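Local coordinates for YrdC-like domain-containing protein (PDB 3L7V) that is of unknown function but belongs to the Sua5/YrdC family, with a suggested role in tRNA modification and possible binding of double-stranded RNA, at residues 226-229 against 233-236; 64-69 against 269-274; 123-128 against 277-282. One frame throughout, in Å; residues are numbered along the deposited sequence.

Contact 1: 226-229 against 233-236; sequences PDKT and RYEQ
The backbone of Arg233 meets Thr229 through a hydrogen bond from Arg233 N to Thr229 O of 2.9 Å, with an N-H...O angle of 137°. This bond joins a carbonyl to the amide four residues further on, so the loop between helix 218-223 and strand 239-241 is pinched closed here without forming helix or strand. Thr232 OG1 bonds to Thr229 N and braces the small loop from within.

The stems of the side chains lie beside the same oxygen. With its CG tucked between the backbone N and the carbonyl carbon (chi1 61°), Arg233 keeps the root of its side chain alongside the bonded amide, and Thr229 O lies 3.4 Å from Arg233 CB and 3.5 Å from Arg233 CG. The stem of Lys228 fills in next to them, its CB 3.8 Å from Arg233 CA and 4.0 Å from Arg233 CB.

Charged ends diverge from this hub. Lys228 bends at chi2 and again at chi4 (80°), which brings NZ to within 4.2 Å of Tyr234 CE1, coming at the phenol ring obliquely. The guanidinium of Arg233 leads away from residues 226-229 instead. Glu235 OE2 lies in its plane, at the edge, where the salt bridge from Arg233 NH1 is long at 4.0 Å; Arg233 NH2 donates a weak hydrogen bond to Val66 O. A sulfate, probably from the crystallisation liquor, lies about 5 Å from the Arg233 side chain.

The Arg233-Thr229 bond, the Thr232 bond and a few contacts of side-chain stems hold the loop, while its charges mostly engage at long range. The Arg233 side chain close to a sulfate is consistent with a surface able to attract phosphate-like anions, which would fit, without proving, the RNA binding assigned to the family.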
# COMPACT_ATOMS: atom_id res chain seq x y z
N PRO A 226 21.83 -1.34 -0.10
CA PRO A 226 23.21 -1.20 0.37
C PRO A 226 24.12 -0.50 -0.64
O PRO A 226 25.20 -0.02 -0.30
CB PRO A 226 23.68 -2.66 0.56
CG PRO A 226 22.49 -3.52 0.30
CD PRO A 226 21.50 -2.73 -0.48
N ASP A 227 23.68 -0.45 -1.89
CA ASP A 227 24.48 0.15 -2.95
C ASP A 227 24.18 1.64 -3.13
O ASP A 227 24.73 2.28 -4.03
CB ASP A 227 24.24 -0.59 -4.26
CG ASP A 227 22.77 -0.63 -4.65
OD1 ASP A 227 22.43 -0.12 -5.74
OD2 ASP A 227 21.94 -1.15 -3.85
N LYS A 228 23.30 2.19 -2.30
CA LYS A 228 22.92 3.60 -2.44
C LYS A 228 23.43 4.43 -1.28
O LYS A 228 23.96 3.90 -0.31
CB LYS A 228 21.41 3.75 -2.57
CG LYS A 228 20.84 3.10 -3.84
CD LYS A 228 21.56 3.60 -5.08
CE LYS A 228 21.13 2.85 -6.33
NZ LYS A 228 19.84 3.33 -6.89
N THR A 229 23.29 5.75 -1.40
CA THR A 229 23.56 6.67 -0.30
C THR A 229 22.25 7.34 0.09
O THR A 229 21.23 7.13 -0.57
CB THR A 229 24.52 7.78 -0.70
OG1 THR A 229 23.84 8.72 -1.54
CG2 THR A 229 25.73 7.22 -1.45
N ARG A 233 19.20 6.91 -2.61
CA ARG A 233 18.22 5.86 -2.33
C ARG A 233 16.81 6.31 -2.70
O ARG A 233 16.47 7.49 -2.55
CB ARG A 233 18.23 5.49 -0.84
CG ARG A 233 17.87 6.66 0.07
CD ARG A 233 17.99 6.31 1.56
NE ARG A 233 16.99 5.33 1.98
CZ ARG A 233 15.74 5.64 2.29
NH1 ARG A 233 15.33 6.89 2.23
NH2 ARG A 233 14.89 4.68 2.66
N TYR A 234 15.98 5.37 -3.17
CA TYR A 234 14.54 5.60 -3.33
C TYR A 234 13.81 5.77 -1.98
O TYR A 234 14.11 5.09 -1.00
CB TYR A 234 13.91 4.45 -4.12
CG TYR A 234 14.34 4.39 -5.56
CD1 TYR A 234 15.27 3.46 -6.00
CD2 TYR A 234 13.82 5.28 -6.49
CE1 TYR A 234 15.67 3.41 -7.33
CE2 TYR A 234 14.22 5.24 -7.83
CZ TYR A 234 15.14 4.31 -8.23
OH TYR A 234 15.52 4.27 -9.55
N GLU A 235 12.82 6.66 -1.94
CA GLU A 235 12.08 6.92 -0.71
C GLU A 235 10.60 6.49 -0.79
O GLU A 235 9.82 6.70 0.15
CB GLU A 235 12.19 8.40 -0.33
CG GLU A 235 13.61 8.96 -0.31
CD GLU A 235 13.71 10.31 0.42
OE1 GLU A 235 14.07 11.31 -0.22
OE2 GLU A 235 13.42 10.35 1.64
N GLN A 236 10.22 5.89 -1.91
CA GLN A 236 8.83 5.48 -2.11
C GLN A 236 8.77 4.32 -3.10
O GLN A 236 9.75 4.02 -3.78
CB GLN A 236 8.04 6.66 -2.67
CG GLN A 236 8.66 7.22 -3.94
CD GLN A 236 8.15 8.60 -4.31
OE1 GLN A 236 8.38 9.08 -5.41
NE2 GLN A 236 7.45 9.24 -3.37

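Contact 2: 64-69 against 269-274; sequences TKVGYI and KGLDID. With SO4 (sulfate ion), chain G.
Lys65 NZ is gripped by two groups, a salt bridge to Asp124 OD1 and a hydrogen bond to Lys164 O, while the base of the same side chain rests against Leu271, with Lys65 CB 4.3 Å from Leu271 CD2. The chain from CB to NZ runs fully extended, carrying the ammonium away from Leu271 to Asp124. Asp272 OD2 stays 6.4 Å from Lys65 NZ, near enough perhaps to add to the negative field there.

Val66 supplies the closer apolar touch. Its CG1 packs 3.9 Å from Leu271 CD2 and 4.0 Å from Leu271 CB, the two side chains lying alongside and running opposite ways. Leu271 points its branch this way with CG anti to the backbone N (chi1 -170°).

Both partners sit on turns. Thr64 N bonds to Gly67 O at 2.8 Å, and Val66 N donates to Thr64 OG1 at 3.3 Å, an ST turn at the corner. The hairpin sequence, with Pro63, Thr64 and Tyr68, resembles the Pro-Thr-x-x-x-Tyr segment of Sua5/YrdC relatives. Opposite, Gly270 to Ile273 form a type II turn that places Asp272 at the N-cap position. Just before it, Lys269 N donates a 3.1 Å hydrogen bond to sulfate O1, the ion probably coming from the crystallisation liquor.

The tip of the hairpin linking the antiparallel strands 59-64 and 67-72 therefore abuts the connection from strand 265-268 into helix 273-283, a connection that is also joined to Gln236 by a backbone hydrogen bond of Leu271.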
# COMPACT_ATOMS: atom_id res chain seq x y z
N THR A 64 8.94 -0.22 6.74
CA THR A 64 8.75 -0.86 5.43
C THR A 64 10.08 -0.94 4.70
O THR A 64 11.09 -0.46 5.21
CB THR A 64 7.77 -0.06 4.56
OG1 THR A 64 8.39 1.16 4.16
CG2 THR A 64 6.50 0.24 5.33
N LYS A 65 10.06 -1.51 3.49
CA LYS A 65 11.24 -1.58 2.62
C LYS A 65 11.83 -0.20 2.27
O LYS A 65 13.04 -0.07 2.06
CB LYS A 65 10.93 -2.33 1.31
CG LYS A 65 10.85 -3.86 1.40
CD LYS A 65 10.51 -4.49 0.03
CE LYS A 65 10.39 -6.01 0.12
NZ LYS A 65 9.93 -6.64 -1.16
N VAL A 66 10.99 0.84 2.19
CA VAL A 66 11.48 2.18 1.87
C VAL A 66 11.34 3.25 2.99
O VAL A 66 11.57 4.44 2.76
CB VAL A 66 10.86 2.74 0.56
CG1 VAL A 66 11.22 1.86 -0.63
CG2 VAL A 66 9.35 2.84 0.72
N GLY A 67 10.96 2.84 4.20
CA GLY A 67 10.89 3.75 5.34
C GLY A 67 9.90 3.42 6.44
O GLY A 67 9.97 2.34 7.02
N TYR A 68 8.98 4.34 6.75
CA TYR A 68 7.99 4.18 7.83
C TYR A 68 6.56 4.56 7.40
O TYR A 68 6.37 5.55 6.68
CB TYR A 68 8.42 4.95 9.11
CG TYR A 68 9.58 4.26 9.80
CD1 TYR A 68 10.90 4.62 9.53
CD2 TYR A 68 9.37 3.19 10.67
CE1 TYR A 68 11.96 3.96 10.14
CE2 TYR A 68 10.42 2.53 11.28
CZ TYR A 68 11.71 2.92 11.01
OH TYR A 68 12.75 2.25 11.61
N ILE A 69 5.58 3.76 7.83
CA ILE A 69 4.16 4.03 7.57
C ILE A 69 3.34 4.10 8.86
O ILE A 69 3.69 3.48 9.87
CB ILE A 69 3.49 2.95 6.66
CG1 ILE A 69 3.60 1.55 7.28
CG2 ILE A 69 4.05 2.99 5.25
CD1 ILE A 69 3.16 0.39 6.37
N LYS A 269 7.55 7.10 -9.96
CA LYS A 269 8.84 6.40 -10.01
C LYS A 269 9.23 5.92 -8.60
O LYS A 269 8.84 6.52 -7.61
CB LYS A 269 9.88 7.39 -10.58
CG LYS A 269 11.21 6.81 -11.01
CD LYS A 269 12.07 7.89 -11.66
CE LYS A 269 13.46 7.36 -12.02
NZ LYS A 269 14.27 8.33 -12.83
N GLY A 270 9.98 4.82 -8.50
CA GLY A 270 10.35 4.31 -7.18
C GLY A 270 11.20 3.05 -7.14
O GLY A 270 11.77 2.64 -8.16
N LEU A 271 11.29 2.44 -5.95
CA LEU A 271 12.09 1.23 -5.74
C LEU A 271 11.89 0.18 -6.86
O LEU A 271 10.75 -0.18 -7.18
CB LEU A 271 11.78 0.61 -4.37
CG LEU A 271 12.71 -0.51 -3.90
CD1 LEU A 271 14.12 0.00 -3.60
CD2 LEU A 271 12.16 -1.27 -2.69
N ASP A 272 12.99 -0.31 -7.43
CA ASP A 272 12.98 -1.37 -8.46
C ASP A 272 12.23 -1.04 -9.75
O ASP A 272 11.71 -1.94 -10.41
CB ASP A 272 12.43 -2.69 -7.89
CG ASP A 272 13.45 -3.44 -7.07
OD1 ASP A 272 14.67 -3.21 -7.23
OD2 ASP A 272 13.03 -4.28 -6.24
N ILE A 273 12.17 0.23 -10.12
CA ILE A 273 11.45 0.62 -11.34
C ILE A 273 11.98 -0.13 -12.58
O ILE A 273 11.21 -0.45 -13.49
CB ILE A 273 11.45 2.17 -11.55
CG1 ILE A 273 10.64 2.56 -12.79
CG2 ILE A 273 12.88 2.73 -11.60
CD1 ILE A 273 9.16 2.17 -12.71
N ASP A 274 13.28 -0.42 -12.61
CA ASP A 274 13.87 -1.14 -13.74
C ASP A 274 13.28 -2.56 -13.94
O ASP A 274 13.00 -2.97 -15.07
CB ASP A 274 15.40 -1.18 -13.63
CG ASP A 274 15.88 -1.98 -12.41
OD1 ASP A 274 16.88 -2.71 -12.53
OD2 ASP A 274 15.27 -1.88 -11.33
S SO4 G . 7.63 11.21 -8.99
O1 SO4 G . 6.84 10.11 -9.52
O2 SO4 G . 7.90 12.16 -10.06
O3 SO4 G . 6.90 11.87 -7.92
O4 SO4 G . 8.90 10.68 -8.47

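Contact 3: 123-128 against 277-282; sequences EDILLG and MMHLSD
Ile125 and His279 form the close-packed, more buried side of the contact: Ile125 CD1 comes 3.8 Å from His279 CE1, meeting the imidazole at its edge and in its plane. The two side chains approach from opposite directions. Ile125 holds CG1 anti to its carbonyl carbon (chi1 -54°), and with chi2 extended (164°) this puts CD1 at the ring edge; its side chain also touches His120. That same His120 stacks edge-to-face with His279, so the imidazole is flanked by an aliphatic tip and a second ring.

These residues join the end of one helix to the side of another. Helix 111-123 closes in a Schellman motif, with Asp124 at positive phi as the first residue outside it, and the chain then turns through Ile125 toward strand 127-132, a member of the large mixed sheet. Helix 273-283 lies against this exit; next to His279, its Leu280 reaches Phe116 of helix 111-123, against which Leu127 also packs.

Whereas Ile125 is buried, Glu123 lies exposed at the helix end, on the solvent side. It brings OE1 to the edge of the imidazole, 3.4 Å from His279 CE1 and 3.5 Å from His279 NE2. OE1 lies near the ring plane, but the carboxylate and ring planes stand 62° apart and the approach is not a hydrogen bond; OE1 sits beside the CE1-NE2 edge rather than squarely before either atom, so any C-H...O attraction is probably weak. Farther along helix 273-283, Ser281 OG donates to the backbone O of Met278, a selenomethionine, at 3.2 Å from above the carbonyl plane, on the same face as the helical donor Asp282 N.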
# COMPACT_ATOMS: atom_id res chain seq x y z
N GLU A 123 8.44 -13.10 -7.02
CA GLU A 123 9.79 -12.56 -6.97
C GLU A 123 10.01 -11.56 -5.84
O GLU A 123 11.09 -11.01 -5.68
CB GLU A 123 10.15 -11.94 -8.32
CG GLU A 123 10.14 -12.98 -9.44
CD GLU A 123 10.69 -12.44 -10.74
OE1 GLU A 123 11.06 -11.25 -10.78
OE2 GLU A 123 10.75 -13.23 -11.71
N ASP A 124 8.97 -11.34 -5.05
CA ASP A 124 9.04 -10.45 -3.89
C ASP A 124 9.41 -9.00 -4.23
O ASP A 124 10.35 -8.44 -3.67
CB ASP A 124 10.01 -11.00 -2.83
CG ASP A 124 10.09 -10.11 -1.59
OD1 ASP A 124 9.17 -9.28 -1.39
OD2 ASP A 124 11.06 -10.23 -0.81
N ILE A 125 8.67 -8.38 -5.15
CA ILE A 125 8.89 -6.98 -5.48
C ILE A 125 7.72 -6.11 -5.04
O ILE A 125 6.56 -6.43 -5.33
CB ILE A 125 9.09 -6.75 -6.98
CG1 ILE A 125 10.21 -7.63 -7.54
CG2 ILE A 125 9.42 -5.29 -7.21
CD1 ILE A 125 10.18 -7.73 -9.06
N LEU A 126 8.04 -5.02 -4.34
CA LEU A 126 7.03 -4.06 -3.90
C LEU A 126 6.29 -3.41 -5.08
O LEU A 126 6.90 -2.85 -5.99
CB LEU A 126 7.68 -3.01 -2.97
CG LEU A 126 7.08 -1.60 -2.72
CD1 LEU A 126 5.57 -1.56 -2.71
CD2 LEU A 126 7.63 -1.00 -1.44
N LEU A 127 4.96 -3.48 -5.05
CA LEU A 127 4.14 -3.00 -6.18
C LEU A 127 2.77 -2.46 -5.72
O LEU A 127 2.10 -3.11 -4.92
CB LEU A 127 3.94 -4.15 -7.20
CG LEU A 127 2.99 -3.95 -8.38
CD1 LEU A 127 3.66 -3.10 -9.48
CD2 LEU A 127 2.55 -5.30 -8.93
N GLY A 128 2.36 -1.30 -6.24
CA GLY A 128 1.02 -0.76 -6.03
C GLY A 128 0.24 -0.42 -7.32
O GLY A 128 0.78 0.20 -8.23
N MSE A 277 9.39 -2.25 -15.22
CA MSE A 277 9.18 -1.89 -16.62
C MSE A 277 9.49 -3.09 -17.55
O MSE A 277 8.81 -3.31 -18.54
CB MSE A 277 10.00 -0.64 -17.00
CG MSE A 277 9.63 0.65 -16.21
SE MSE A 277 10.53 2.30 -16.85
CE MSE A 277 12.38 1.82 -16.46
N MSE A 278 10.52 -3.86 -17.19
CA MSE A 278 10.81 -5.11 -17.87
C MSE A 278 9.62 -6.08 -17.81
O MSE A 278 9.32 -6.75 -18.80
CB MSE A 278 12.09 -5.75 -17.29
CG MSE A 278 12.65 -6.92 -18.10
SE MSE A 278 13.37 -6.43 -19.89
CE MSE A 278 11.90 -7.01 -21.04
N HIS A 279 8.93 -6.14 -16.67
CA HIS A 279 7.76 -7.01 -16.55
C HIS A 279 6.56 -6.43 -17.29
O HIS A 279 5.74 -7.17 -17.82
CB HIS A 279 7.37 -7.24 -15.08
CG HIS A 279 8.31 -8.12 -14.32
ND1 HIS A 279 8.67 -7.87 -13.02
CD2 HIS A 279 8.96 -9.25 -14.69
CE1 HIS A 279 9.51 -8.81 -12.61
NE2 HIS A 279 9.70 -9.66 -13.60
N LEU A 280 6.45 -5.11 -17.33
CA LEU A 280 5.37 -4.51 -18.10
C LEU A 280 5.52 -4.91 -19.58
O LEU A 280 4.55 -5.28 -20.21
CB LEU A 280 5.31 -2.99 -17.96
CG LEU A 280 4.65 -2.48 -16.68
CD1 LEU A 280 5.15 -1.07 -16.31
CD2 LEU A 280 3.12 -2.51 -16.77
N SER A 281 6.74 -4.84 -20.10
CA SER A 281 6.94 -5.06 -21.53
C SER A 281 6.83 -6.53 -21.93
O SER A 281 6.55 -6.84 -23.08
CB SER A 281 8.26 -4.42 -22.01
OG SER A 281 9.40 -5.14 -21.58
N ASP A 282 7.00 -7.44 -20.96
CA ASP A 282 6.75 -8.86 -21.18
C ASP A 282 5.26 -9.21 -21.21
O ASP A 282 4.87 -10.18 -21.85
CB ASP A 282 7.45 -9.73 -20.14
CG ASP A 282 8.96 -9.80 -20.36
OD1 ASP A 282 9.42 -9.63 -21.51
OD2 ASP A 282 9.70 -10.03 -19.37

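How the contacts relate
From the N terminus, the hairpin at 64-69 comes first, then the helix-to-strand exit at 123-128. Contact 1 follows as a tight local loop, 226-229 closing on 233-236 after only three intervening residues. The chain then returns to 269-274, which closes contact 2 with the early hairpin, and to 277-282, which closes contact 3. Contacts 2 and 3 cross, and contact 1 lies within the span of both. Helix 273-283 and its lead-in serve contacts 2 and 3, joining the C-terminal part to loops beside two strands of the same sheet; the Lys65-Asp124 salt bridge links these contacts directly. Leu271 N probably bonds to Gln236 O, connecting contacts 1 and 2.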